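Local atomic coordinates of AcrH (Aeromonas hydrophila, PDB entry 3WXX), a protein that binds the translocator AopB as its type III secretion chaperone, consistent with keeping this membrane-inserting protein in a soluble, export-ready state. Residues E44-F49 with L64-C69; D56-R61 with A87-Q92; L78-Y83 with F98-C103; Q92-P97 with L122-K127; G112-F117 with V143-K148. The protein carries 1 engineered substitution. All coordinates share one frame; numbering follows the deposited sequence. Where two conformers were deposited one is given.

Interaction 1. Residues E44-F49 with L64-C69; sequences EAHKIF and LGLGAC
Phe-49 lying flat on Gly-65 is the centre of a buried, apolar helix-to-helix contact that joins helix 42-55 to helix 60-72, the next in the chain. The short segments run antiparallel at 154°, their axes 8.5 Å apart. Gly-65 CA sits 3.6 Å from the centroid of the Phe-49 ring and only 6° off its normal, a CH-pi contact in which the ring lies on bare backbone because glycine brings no side chain between. CB of the same phenylalanine packs on Leu-66 CB at 4.0 Å. Such closely packed antiparallel neighbours build the all-helical tetratricopeptide-like fold of this chaperone family. One turn before Phe-49, Ala-45 meets the sulfur of Cys-69, with SG 3.4 Å from Ala-45 CB; the same sulfur approaches Phe-49 CD2 obliquely at 3.9 Å. His-46 swings its ring toward Leu-66, CG anti to the backbone N (chi1 -174°), and NE2 comes 3.4 Å from Leu-66 CD1; its CB meanwhile rests 3.7 Å from Cys-69 CB. Met-160 of the AopB chain also packs on His-46, while Ile-48 turns to Leu-29 and Leu-32 of helix 23-38.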
# COMPACT_ATOMS: atom_id res chain seq x y z
N GLU A 44 7.02 1.88 -16.52
CA GLU A 44 6.58 3.26 -16.50
C GLU A 44 5.23 3.36 -15.80
O GLU A 44 4.99 4.32 -15.05
CB GLU A 44 6.51 3.78 -17.95
CG GLU A 44 6.05 5.23 -18.13
CD GLU A 44 7.01 6.27 -17.56
OE1 GLU A 44 8.18 5.93 -17.21
OE2 GLU A 44 6.57 7.44 -17.45
N ALA A 45 4.34 2.40 -16.05
CA ALA A 45 3.04 2.36 -15.36
C ALA A 45 3.26 2.20 -13.84
O ALA A 45 2.62 2.90 -13.05
CB ALA A 45 2.17 1.24 -15.89
N HIS A 46 4.18 1.31 -13.46
CA HIS A 46 4.54 1.18 -12.05
C HIS A 46 4.88 2.53 -11.42
O HIS A 46 4.38 2.85 -10.36
CB HIS A 46 5.66 0.19 -11.86
CG HIS A 46 5.96 -0.09 -10.43
ND1 HIS A 46 7.09 0.38 -9.81
CD2 HIS A 46 5.27 -0.76 -9.48
CE1 HIS A 46 7.08 0.01 -8.54
NE2 HIS A 46 6.00 -0.70 -8.32
N LYS A 47 5.73 3.32 -12.06
CA LYS A 47 6.12 4.62 -11.52
C LYS A 47 4.93 5.55 -11.34
O LYS A 47 4.88 6.32 -10.37
CB LYS A 47 7.17 5.30 -12.41
CG LYS A 47 8.57 4.70 -12.28
CD LYS A 47 9.46 5.07 -13.46
CE LYS A 47 10.54 4.02 -13.70
NZ LYS A 47 10.89 3.93 -15.15
N ILE A 48 4.00 5.49 -12.28
CA ILE A 48 2.79 6.32 -12.20
C ILE A 48 1.93 5.89 -11.02
O ILE A 48 1.59 6.70 -10.15
CB ILE A 48 1.99 6.29 -13.52
CG1 ILE A 48 2.78 7.02 -14.60
CG2 ILE A 48 0.63 6.98 -13.38
CD1 ILE A 48 2.35 6.64 -15.99
N PHE A 49 1.66 4.60 -10.93
CA PHE A 49 0.90 4.12 -9.77
C PHE A 49 1.59 4.39 -8.42
O PHE A 49 0.91 4.65 -7.42
CB PHE A 49 0.50 2.67 -9.96
CG PHE A 49 -0.64 2.53 -10.91
CD1 PHE A 49 -1.91 2.91 -10.53
CD2 PHE A 49 -0.44 2.07 -12.18
CE1 PHE A 49 -2.97 2.83 -11.40
CE2 PHE A 49 -1.50 1.97 -13.06
CZ PHE A 49 -2.76 2.37 -12.68
N LEU A 64 -4.43 -1.49 -6.73
CA LEU A 64 -4.64 -2.54 -7.71
C LEU A 64 -3.66 -2.33 -8.88
O LEU A 64 -2.98 -3.26 -9.32
CB LEU A 64 -6.10 -2.53 -8.20
CG LEU A 64 -6.41 -3.63 -9.20
CD1 LEU A 64 -6.29 -5.00 -8.56
CD2 LEU A 64 -7.80 -3.44 -9.73
N GLY A 65 -3.60 -1.10 -9.39
CA GLY A 65 -2.71 -0.79 -10.51
C GLY A 65 -1.25 -1.04 -10.16
O GLY A 65 -0.53 -1.76 -10.88
N LEU A 66 -0.85 -0.52 -9.01
CA LEU A 66 0.50 -0.76 -8.54
C LEU A 66 0.81 -2.25 -8.58
O LEU A 66 1.88 -2.69 -9.04
CB LEU A 66 0.69 -0.21 -7.12
CG LEU A 66 2.12 -0.23 -6.55
CD1 LEU A 66 3.07 0.72 -7.29
CD2 LEU A 66 2.08 0.14 -5.08
N GLY A 67 -0.14 -3.04 -8.08
CA GLY A 67 0.08 -4.49 -7.96
C GLY A 67 0.13 -5.19 -9.28
O GLY A 67 0.92 -6.09 -9.46
N ALA A 68 -0.73 -4.76 -10.19
CA ALA A 68 -0.74 -5.32 -11.51
C ALA A 68 0.58 -5.02 -12.25
O ALA A 68 1.09 -5.89 -12.92
CB ALA A 68 -1.92 -4.79 -12.29
N CYS A 69 1.11 -3.81 -12.15
CA CYS A 69 2.41 -3.52 -12.75
C CYS A 69 3.50 -4.43 -12.20
O CYS A 69 4.30 -4.98 -12.94
CB CYS A 69 2.82 -2.07 -12.52
SG CYS A 69 1.73 -0.91 -13.35

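Interaction 2. Residues D56-R61 with A87-Q92; sequences DHYEAR and AMMDLQ
Met-89, modelled as selenomethionine, has more surface buried here than any other residue, fitting between Tyr-58 and Ala-60. Its chain is bent at chi2 (-65°) and again at the next bond, which brings SE back to the edge of the Tyr-58 ring, 3.8 Å from CD1 and near the ring plane: a Met-aromatic contact made at the rim. Closer to the backbone, Met-89 CB lies 3.6 Å from Tyr-58 O, an oxygen that also accepts from Lys-100 NZ of the AopB chain. Ala-60 directs its methyl at the other segment, with CB 4.1 Å from Met-89 CB and 3.7 Å from Asp-90 CB. The contact thus joins the turn leading into helix 60-72 to the C-terminal end of helix 76-89, two successive helices of a tetratricopeptide-like array. Two polar links are made within segment 56-61 itself. Asp-56 OD1 accepts from Tyr-58 N at 3.0 Å, forming an Asx turn, and Glu-59, at the N-cap position, holds Arg-61 by a salt bridge, NE to OE1 at 2.8 Å and in the guanidinium plane. His-57 presents one face of its ring to Tyr-58 CE2, flanking the tyrosine. Tyr-58 shares with Leu-9 and Gly-13 a magnesium site seen for this protein, although no ion is bound to this chain here.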
# COMPACT_ATOMS: atom_id res chain seq x y z
N ASP A 56 -2.92 9.68 -2.97
CA ASP A 56 -4.09 9.29 -2.21
C ASP A 56 -3.89 7.84 -1.73
O ASP A 56 -4.06 6.91 -2.49
CB ASP A 56 -5.35 9.45 -3.05
CG ASP A 56 -6.66 9.11 -2.28
OD1 ASP A 56 -6.66 8.40 -1.25
OD2 ASP A 56 -7.73 9.52 -2.77
N HIS A 57 -3.57 7.67 -0.45
CA HIS A 57 -3.15 6.39 0.02
C HIS A 57 -4.31 5.59 0.58
O HIS A 57 -4.12 4.62 1.33
CB HIS A 57 -1.99 6.53 1.03
CG HIS A 57 -2.35 7.25 2.31
ND1 HIS A 57 -2.27 8.62 2.45
CD2 HIS A 57 -2.74 6.78 3.52
CE1 HIS A 57 -2.59 8.96 3.68
NE2 HIS A 57 -2.87 7.87 4.36
N TYR A 58 -5.51 6.02 0.20
CA TYR A 58 -6.76 5.29 0.51
C TYR A 58 -7.48 4.72 -0.73
O TYR A 58 -8.38 3.93 -0.55
CB TYR A 58 -7.72 6.12 1.36
CG TYR A 58 -7.13 6.62 2.68
CD1 TYR A 58 -7.10 5.81 3.84
CD2 TYR A 58 -6.62 7.91 2.79
CE1 TYR A 58 -6.54 6.28 5.04
CE2 TYR A 58 -6.08 8.39 3.96
CZ TYR A 58 -6.03 7.59 5.10
OH TYR A 58 -5.46 8.16 6.22
N GLU A 59 -7.06 5.05 -1.96
CA GLU A 59 -7.66 4.48 -3.19
C GLU A 59 -7.19 3.07 -3.51
O GLU A 59 -6.08 2.89 -4.03
CB GLU A 59 -7.27 5.28 -4.44
CG GLU A 59 -8.15 6.43 -4.79
CD GLU A 59 -9.57 6.04 -5.04
OE1 GLU A 59 -9.86 5.62 -6.16
OE2 GLU A 59 -10.39 6.18 -4.13
N ALA A 60 -8.03 2.07 -3.26
CA ALA A 60 -7.69 0.71 -3.62
C ALA A 60 -7.24 0.56 -5.04
O ALA A 60 -6.36 -0.24 -5.32
CB ALA A 60 -8.86 -0.20 -3.37
N ARG A 61 -7.85 1.28 -5.97
CA ARG A 61 -7.54 1.00 -7.39
C ARG A 61 -6.14 1.46 -7.78
O ARG A 61 -5.48 0.81 -8.59
CB ARG A 61 -8.60 1.54 -8.32
CG ARG A 61 -8.48 3.00 -8.64
CD ARG A 61 -9.76 3.56 -9.25
NE ARG A 61 -9.85 4.97 -8.88
CZ ARG A 61 -9.85 6.01 -9.70
NH1 ARG A 61 -9.82 5.85 -11.02
NH2 ARG A 61 -9.90 7.23 -9.19
N ALA A 87 -6.71 -4.55 -0.64
CA ALA A 87 -7.84 -5.27 -0.01
C ALA A 87 -8.34 -4.59 1.25
O ALA A 87 -9.54 -4.49 1.47
CB ALA A 87 -7.46 -6.73 0.32
N MSE A 88 -7.42 -4.12 2.08
CA MSE A 88 -7.77 -3.48 3.34
C MSE A 88 -8.52 -2.21 3.06
O MSE A 88 -9.27 -1.76 3.89
CB MSE A 88 -6.52 -3.16 4.17
CG MSE A 88 -5.68 -4.37 4.57
SE MSE A 88 -3.94 -3.80 5.29
CE MSE A 88 -4.45 -2.01 5.99
N MSE A 89 -8.33 -1.64 1.90
CA MSE A 89 -9.07 -0.42 1.55
C MSE A 89 -10.34 -0.71 0.80
O MSE A 89 -11.13 0.19 0.54
CB MSE A 89 -8.22 0.50 0.66
CG MSE A 89 -6.92 0.95 1.32
SE MSE A 89 -7.32 2.09 2.89
CE MSE A 89 -7.18 0.82 4.38
N ASP A 90 -10.54 -1.97 0.42
CA ASP A 90 -11.75 -2.37 -0.24
C ASP A 90 -11.91 -3.87 -0.04
O ASP A 90 -11.52 -4.68 -0.89
CB ASP A 90 -11.68 -2.01 -1.71
CG ASP A 90 -12.97 -2.30 -2.45
OD1 ASP A 90 -13.85 -2.95 -1.84
OD2 ASP A 90 -13.09 -1.85 -3.62
N LEU A 91 -12.55 -4.21 1.07
CA LEU A 91 -12.64 -5.59 1.55
C LEU A 91 -13.59 -6.44 0.73
O LEU A 91 -13.58 -7.66 0.83
CB LEU A 91 -13.07 -5.58 2.99
CG LEU A 91 -12.06 -5.00 3.98
CD1 LEU A 91 -12.70 -4.70 5.31
CD2 LEU A 91 -10.89 -5.96 4.20
N GLN A 92 -14.39 -5.81 -0.13
CA GLN A 92 -15.36 -6.54 -0.92
C GLN A 92 -14.86 -6.81 -2.32
O GLN A 92 -15.56 -7.48 -3.09
CB GLN A 92 -16.67 -5.77 -0.93
CG GLN A 92 -17.21 -5.40 0.45
CD GLN A 92 -17.01 -6.51 1.52
OE1 GLN A 92 -17.03 -7.71 1.23
NE2 GLN A 92 -16.82 -6.09 2.77

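Interaction 3. Residues L78-Y83 with F98-C103; sequences LAIDSY and FHAAEC. Engineered in segment 98-103: His-99 (natural residue Arg).
Two adjoining antiparallel helices of the tetratricopeptide-like fold, 76-89 and 95-106, meet here through Tyr-83, Ile-80 and Ala-79 on one side and His-99, Ala-100 and Cys-103 on the other; the segment axes pass 9.0 Å apart at 162°. Tyr-83 reaches across with CG beside its backbone N (chi1 -67°). Its CB rests 4.0 Å from Ala-100 CB, while further out CE2 comes 3.5 Å from His-99 CB at an oblique tilt. Cys-103 SG stands at the edge of the tyrosine ring, 4.1 Å from CE2, and is also 4.0 Å from Ala-79 CB. The Cys-103 CB beneath it packs on Ile-80 CG1 at 3.7 Å. His-99 is an engineered residue, arginine in the natural sequence. Its ND1 donates a nearly straight bond, 3.1 Å, to Glu-102 OE1, which lies in the imidazole plane but receives the proton from above the carboxylate plane. Gln-71 of helix 60-72 bonds both Tyr-83 OH and Glu-102 OE1. No hydrogen bond crosses between the segments, which meet mainly through carbon and sulfur; the buried Tyr-83 hydroxyl is satisfied by Gln-71, and ND1 of the engineered His-99 by Glu-102, whose charge would probably favour a protonated ring.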
# COMPACT_ATOMS: atom_id res chain seq x y z
N LEU A 78 6.32 -8.27 -4.05
CA LEU A 78 5.99 -6.86 -3.90
C LEU A 78 4.57 -6.58 -4.36
O LEU A 78 3.92 -5.69 -3.85
CB LEU A 78 6.95 -6.00 -4.70
CG LEU A 78 8.45 -5.97 -4.32
CD1 LEU A 78 9.17 -4.77 -4.92
CD2 LEU A 78 8.66 -5.99 -2.81
N ALA A 79 4.10 -7.35 -5.33
CA ALA A 79 2.73 -7.25 -5.80
C ALA A 79 1.73 -7.69 -4.73
O ALA A 79 0.71 -7.03 -4.52
CB ALA A 79 2.56 -8.09 -7.05
N ILE A 80 2.04 -8.80 -4.04
CA ILE A 80 1.20 -9.26 -2.91
C ILE A 80 1.06 -8.21 -1.85
O ILE A 80 -0.02 -8.01 -1.31
CB ILE A 80 1.75 -10.51 -2.27
CG1 ILE A 80 1.67 -11.69 -3.25
CG2 ILE A 80 0.95 -10.88 -1.06
CD1 ILE A 80 2.75 -12.72 -3.09
N ASP A 81 2.14 -7.48 -1.59
CA ASP A 81 2.11 -6.38 -0.61
C ASP A 81 1.09 -5.32 -1.03
O ASP A 81 0.34 -4.85 -0.23
CB ASP A 81 3.48 -5.69 -0.50
CG ASP A 81 4.56 -6.53 0.13
OD1 ASP A 81 4.29 -7.46 0.95
OD2 ASP A 81 5.71 -6.20 -0.18
N SER A 82 1.10 -4.91 -2.29
CA SER A 82 0.17 -3.90 -2.81
C SER A 82 -1.29 -4.41 -2.90
O SER A 82 -2.25 -3.72 -2.52
CB SER A 82 0.61 -3.45 -4.20
OG SER A 82 -0.09 -2.26 -4.51
N TYR A 83 -1.46 -5.64 -3.37
CA TYR A 83 -2.76 -6.26 -3.36
C TYR A 83 -3.31 -6.41 -1.92
O TYR A 83 -4.52 -6.18 -1.68
CB TYR A 83 -2.69 -7.63 -4.05
CG TYR A 83 -2.40 -7.59 -5.51
CD1 TYR A 83 -2.83 -6.53 -6.30
CD2 TYR A 83 -1.76 -8.64 -6.13
CE1 TYR A 83 -2.59 -6.51 -7.68
CE2 TYR A 83 -1.51 -8.63 -7.50
CZ TYR A 83 -1.95 -7.55 -8.27
OH TYR A 83 -1.74 -7.51 -9.62
N PHE A 98 -7.49 -12.56 -5.51
CA PHE A 98 -7.32 -13.40 -6.70
C PHE A 98 -5.90 -13.20 -7.23
O PHE A 98 -5.12 -14.13 -7.28
CB PHE A 98 -8.39 -13.11 -7.77
CG PHE A 98 -8.22 -13.94 -9.00
CD1 PHE A 98 -8.70 -15.24 -9.04
CD2 PHE A 98 -7.54 -13.43 -10.10
CE1 PHE A 98 -8.54 -16.02 -10.17
CE2 PHE A 98 -7.36 -14.21 -11.23
CZ PHE A 98 -7.86 -15.51 -11.26
N HIS A 99 -5.54 -11.98 -7.57
CA HIS A 99 -4.23 -11.78 -8.19
C HIS A 99 -3.09 -11.98 -7.20
O HIS A 99 -1.99 -12.35 -7.57
CB HIS A 99 -4.15 -10.42 -8.88
CG HIS A 99 -5.13 -10.28 -9.99
ND1 HIS A 99 -5.13 -11.11 -11.08
CD2 HIS A 99 -6.15 -9.41 -10.19
CE1 HIS A 99 -6.07 -10.74 -11.93
NE2 HIS A 99 -6.71 -9.71 -11.41
N ALA A 100 -3.37 -11.77 -5.94
CA ALA A 100 -2.39 -12.12 -4.92
C ALA A 100 -2.17 -13.62 -4.88
O ALA A 100 -1.06 -14.06 -4.64
CB ALA A 100 -2.80 -11.60 -3.54
N ALA A 101 -3.23 -14.39 -5.04
CA ALA A 101 -3.12 -15.85 -5.06
C ALA A 101 -2.26 -16.32 -6.24
O ALA A 101 -1.44 -17.19 -6.09
CB ALA A 101 -4.50 -16.50 -5.10
N GLU A 102 -2.49 -15.74 -7.41
CA GLU A 102 -1.72 -16.06 -8.59
C GLU A 102 -0.27 -15.85 -8.29
O GLU A 102 0.55 -16.71 -8.56
CB GLU A 102 -2.06 -15.16 -9.76
CG GLU A 102 -3.46 -15.34 -10.34
CD GLU A 102 -3.66 -14.51 -11.60
OE1 GLU A 102 -3.12 -13.38 -11.67
OE2 GLU A 102 -4.39 -14.99 -12.52
N CYS A 103 0.03 -14.70 -7.72
CA CYS A 103 1.39 -14.37 -7.31
C CYS A 103 1.92 -15.39 -6.30
O CYS A 103 3.02 -15.91 -6.46
CB CYS A 103 1.42 -12.96 -6.74
SG CYS A 103 1.19 -11.68 -8.00

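Interaction 4. Residues Q92-P97 with L122-K127; sequences QEPRFP and LLAAAK
Pro-94 and Leu-123 bring the two backbones within 5.3 Å, CA to CA, where the turn before helix 95-106 passes the C-terminal part of helix 110-126. Leu-123 carries most of the contact, touching Gln-92, Pro-94 and Pro-97. Its CB touches Pro-94 CB at 3.8 Å, CD1 meets Pro-97 CG at 4.1 Å, and CD2 meets Gln-92 OE1 at 3.6 Å, the amide chain crossing the leucine at about a right angle. Pro-94 CB is also 4.0 Å from Ala-124 CB. In this tetratricopeptide-like solenoid the contact joins the turn before helix 95-106, and that helix's first turn, to the C-terminal part of the following helix, 110-126, with Trp-123 of the AopB chain packing on Pro-97. Glu-93 fixes the turn. Its OE1 takes two bonds, one a capping bond from Arg-95 N through the anti lone pair (2.8 Å), the other from Arg-95 NE. Arg-95 NH2 meets Glu-93 OE2 at 2.8 Å, completing a salt bridge in which the guanidinium grips the carboxylate side-on with two nitrogens.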
# COMPACT_ATOMS: atom_id res chain seq x y z
N GLN A 92 -14.39 -5.81 -0.13
CA GLN A 92 -15.36 -6.54 -0.92
C GLN A 92 -14.86 -6.81 -2.32
O GLN A 92 -15.56 -7.48 -3.09
CB GLN A 92 -16.67 -5.77 -0.93
CG GLN A 92 -17.21 -5.40 0.45
CD GLN A 92 -17.01 -6.51 1.52
OE1 GLN A 92 -17.03 -7.71 1.23
NE2 GLN A 92 -16.82 -6.09 2.77
N GLU A 93 -13.66 -6.33 -2.65
CA GLU A 93 -13.12 -6.45 -4.02
C GLU A 93 -12.36 -7.75 -4.20
O GLU A 93 -11.34 -7.97 -3.55
CB GLU A 93 -12.23 -5.26 -4.35
CG GLU A 93 -11.44 -5.41 -5.62
CD GLU A 93 -12.32 -5.69 -6.83
OE1 GLU A 93 -12.24 -6.79 -7.38
OE2 GLU A 93 -13.08 -4.82 -7.24
N PRO A 94 -12.86 -8.63 -5.08
CA PRO A 94 -12.24 -9.96 -5.19
C PRO A 94 -10.94 -9.99 -5.97
O PRO A 94 -10.13 -10.92 -5.79
CB PRO A 94 -13.31 -10.78 -5.92
CG PRO A 94 -14.10 -9.77 -6.69
CD PRO A 94 -14.13 -8.54 -5.82
N ARG A 95 -10.75 -9.05 -6.87
CA ARG A 95 -9.50 -9.01 -7.67
C ARG A 95 -8.22 -9.04 -6.81
O ARG A 95 -7.21 -9.63 -7.21
CB ARG A 95 -9.49 -7.80 -8.61
CG ARG A 95 -10.09 -8.11 -9.95
CD ARG A 95 -10.31 -6.84 -10.76
NE ARG A 95 -11.36 -6.03 -10.17
CZ ARG A 95 -11.79 -4.84 -10.62
NH1 ARG A 95 -11.25 -4.28 -11.72
NH2 ARG A 95 -12.75 -4.22 -9.95
N PHE A 96 -8.29 -8.44 -5.61
CA PHE A 96 -7.14 -8.40 -4.74
C PHE A 96 -6.69 -9.80 -4.30
O PHE A 96 -5.58 -10.18 -4.62
CB PHE A 96 -7.36 -7.44 -3.56
CG PHE A 96 -7.37 -5.98 -3.96
CD1 PHE A 96 -6.24 -5.39 -4.52
CD2 PHE A 96 -8.51 -5.21 -3.82
CE1 PHE A 96 -6.26 -4.06 -4.92
CE2 PHE A 96 -8.53 -3.88 -4.20
CZ PHE A 96 -7.40 -3.30 -4.75
N PRO A 97 -7.54 -10.57 -3.59
CA PRO A 97 -7.10 -11.93 -3.21
C PRO A 97 -6.79 -12.82 -4.41
O PRO A 97 -5.93 -13.75 -4.35
CB PRO A 97 -8.29 -12.50 -2.44
CG PRO A 97 -9.43 -11.59 -2.72
CD PRO A 97 -8.85 -10.24 -3.04
N LEU A 122 -15.50 -16.44 -2.93
CA LEU A 122 -16.60 -15.96 -2.10
C LEU A 122 -17.02 -14.56 -2.51
O LEU A 122 -18.20 -14.28 -2.71
CB LEU A 122 -16.18 -15.98 -0.62
CG LEU A 122 -15.85 -17.36 -0.03
CD1 LEU A 122 -15.26 -17.24 1.37
CD2 LEU A 122 -17.10 -18.22 -0.00
N LEU A 123 -16.06 -13.65 -2.60
CA LEU A 123 -16.36 -12.24 -2.84
C LEU A 123 -16.91 -12.02 -4.24
O LEU A 123 -17.79 -11.19 -4.44
CB LEU A 123 -15.10 -11.39 -2.66
CG LEU A 123 -14.53 -11.32 -1.24
CD1 LEU A 123 -13.12 -10.71 -1.28
CD2 LEU A 123 -15.45 -10.50 -0.36
N ALA A 124 -16.36 -12.76 -5.19
CA ALA A 124 -16.84 -12.69 -6.56
C ALA A 124 -18.25 -13.31 -6.71
O ALA A 124 -19.06 -12.83 -7.51
CB ALA A 124 -15.87 -13.37 -7.51
N ALA A 125 -18.52 -14.38 -5.95
CA ALA A 125 -19.83 -15.02 -5.96
C ALA A 125 -20.86 -13.98 -5.56
O ALA A 125 -21.74 -13.66 -6.35
CB ALA A 125 -19.88 -16.21 -5.01
N ALA A 126 -20.70 -13.41 -4.37
CA ALA A 126 -21.65 -12.42 -3.86
C ALA A 126 -22.12 -11.37 -4.88
O ALA A 126 -23.26 -10.93 -4.80
CB ALA A 126 -21.09 -11.73 -2.62
N LYS A 127 -21.26 -10.97 -5.82
CA LYS A 127 -21.68 -10.03 -6.88
C LYS A 127 -21.92 -10.75 -8.23
O LYS A 127 -20.99 -11.31 -8.80
CB LYS A 127 -20.62 -8.93 -7.02

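Interaction 5. Residues G112-F117 with V143-K148; sequences GAESGF and VVKTKK
Val-144 O accepts the helical bond from Lys-148 N at 2.8 Å, and the side chain of the same valine carries most of the contact with Ala-113, Glu-114 and Phe-117. Its two methyls divide the work. CG1, anti to the backbone N (chi1 162°), lies over the start of the Glu-114 side chain, 3.9 Å from its CB and 3.8 Å from its backbone N. CG2 points to the other side, where it meets the edge of the Phe-117 ring, 3.8 Å from CD2 and near the ring plane, and closes on Ala-113 CB at 4.1 Å. The phenylalanine and valine side chains cross at about a right angle. Nearer the surface, the extended Glu-114 runs by Lys-145 obliquely, its CD 4.0 Å from Lys-145 CG. Their charged ends do not meet: OE2 of Glu-114 and NZ of Lys-145 are 5.8 Å apart, so any attraction between them is probably weak. Phe-117 also meets the ring of Phe-98, and Val-144 touches Leu-105, both on helix 95-106. Ser-115 faces the partner instead, bonded through OG to Lys-119 O of the AopB chain. Helices 110-126 and 131-149 thus pack antiparallel, at 161° between the segments, as successive helices do in tetratricopeptide-like solenoids.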
# COMPACT_ATOMS: atom_id res chain seq x y z
N GLY A 112 -1.21 -20.11 1.10
CA GLY A 112 -1.73 -18.75 0.93
C GLY A 112 -2.38 -18.50 -0.42
O GLY A 112 -3.40 -17.83 -0.51
N ALA A 113 -1.79 -19.08 -1.47
CA ALA A 113 -2.50 -19.17 -2.75
C ALA A 113 -3.92 -19.71 -2.51
O ALA A 113 -4.87 -19.16 -3.03
CB ALA A 113 -1.74 -20.04 -3.75
N GLU A 114 -4.06 -20.75 -1.72
CA GLU A 114 -5.37 -21.33 -1.46
C GLU A 114 -6.31 -20.33 -0.82
O GLU A 114 -7.47 -20.20 -1.22
CB GLU A 114 -5.29 -22.58 -0.59
CG GLU A 114 -6.67 -23.21 -0.39
CD GLU A 114 -6.68 -24.42 0.53
OE1 GLU A 114 -5.67 -25.14 0.60
OE2 GLU A 114 -7.73 -24.66 1.17
N SER A 115 -5.79 -19.63 0.17
CA SER A 115 -6.56 -18.66 0.89
C SER A 115 -7.05 -17.53 -0.02
O SER A 115 -8.18 -17.04 0.11
CB SER A 115 -5.71 -18.07 2.00
OG SER A 115 -6.47 -17.10 2.70
N GLY A 116 -6.18 -17.13 -0.93
CA GLY A 116 -6.48 -16.09 -1.89
C GLY A 116 -7.56 -16.48 -2.85
O GLY A 116 -8.54 -15.75 -2.98
N PHE A 117 -7.38 -17.62 -3.52
CA PHE A 117 -8.36 -18.11 -4.48
C PHE A 117 -9.69 -18.39 -3.81
O PHE A 117 -10.75 -18.13 -4.39
CB PHE A 117 -7.86 -19.33 -5.22
CG PHE A 117 -6.82 -19.02 -6.26
CD1 PHE A 117 -7.02 -18.00 -7.17
CD2 PHE A 117 -5.66 -19.73 -6.32
CE1 PHE A 117 -6.04 -17.67 -8.07
CE2 PHE A 117 -4.66 -19.42 -7.22
CZ PHE A 117 -4.85 -18.40 -8.11
N VAL A 143 -6.87 -26.35 -8.55
CA VAL A 143 -5.53 -26.54 -9.04
C VAL A 143 -4.57 -26.47 -7.87
O VAL A 143 -3.58 -27.19 -7.82
CB VAL A 143 -5.18 -25.47 -10.08
CG1 VAL A 143 -3.70 -25.43 -10.40
CG2 VAL A 143 -5.99 -25.74 -11.35
N VAL A 144 -4.85 -25.56 -6.95
CA VAL A 144 -3.95 -25.33 -5.84
C VAL A 144 -4.09 -26.45 -4.85
O VAL A 144 -3.11 -27.02 -4.46
CB VAL A 144 -4.19 -23.95 -5.20
CG1 VAL A 144 -3.58 -23.87 -3.81
CG2 VAL A 144 -3.58 -22.89 -6.10
N LYS A 145 -5.33 -26.74 -4.42
CA LYS A 145 -5.59 -27.88 -3.51
C LYS A 145 -4.94 -29.15 -4.01
O LYS A 145 -4.38 -29.89 -3.25
CB LYS A 145 -7.10 -28.10 -3.31
CG LYS A 145 -7.70 -27.13 -2.29
CD LYS A 145 -9.20 -26.94 -2.48
CE LYS A 145 -10.01 -28.22 -2.21
NZ LYS A 145 -11.42 -27.87 -1.92
N THR A 146 -4.98 -29.39 -5.31
CA THR A 146 -4.45 -30.62 -5.87
C THR A 146 -2.90 -30.58 -5.95
O THR A 146 -2.25 -31.56 -5.65
CB THR A 146 -5.19 -30.94 -7.21
OG1 THR A 146 -6.51 -31.42 -6.91
CG2 THR A 146 -4.50 -31.95 -8.03
N LYS A 147 -2.33 -29.44 -6.33
CA LYS A 147 -0.88 -29.24 -6.33
C LYS A 147 -0.34 -29.35 -4.89
O LYS A 147 0.77 -29.82 -4.65
CB LYS A 147 -0.58 -27.86 -6.96
CG LYS A 147 0.85 -27.60 -7.41
CD LYS A 147 0.91 -26.59 -8.57
CE LYS A 147 1.21 -27.25 -9.92
NZ LYS A 147 0.85 -26.42 -11.12
N LYS A 148 -1.19 -28.95 -3.95
CA LYS A 148 -0.91 -29.02 -2.50
C LYS A 148 -0.81 -30.48 -2.07
O LYS A 148 0.19 -30.85 -1.48
CB LYS A 148 -2.00 -28.26 -1.70
CG LYS A 148 -1.88 -28.20 -0.17
CD LYS A 148 -0.45 -28.17 0.37
CE LYS A 148 -0.35 -28.03 1.89
NZ LYS A 148 1.05 -28.29 2.34

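How the interactions relate
The five contacts follow one another along the chain like links: each joins a helix to the next, from 42-55 with 60-72 in interaction 1 to 110-126 with 131-149 in interaction 5. Consecutive interactions share a helix, and their centres lie about 14 to 16 Å apart; interactions 1 and 5, at opposite sides of the chain's centre, are about 26 Å apart and do not touch. Interactions 1, 3 and 5 are made between the bodies of antiparallel helices, whereas interactions 2 and 4 involve the turns between them. Side chains such as Phe-96 and Phe-117 bridge one contact to another. The result is a continuous helical solenoid, consistent with an extended surface for holding AopB, whose chain borders all five contacts.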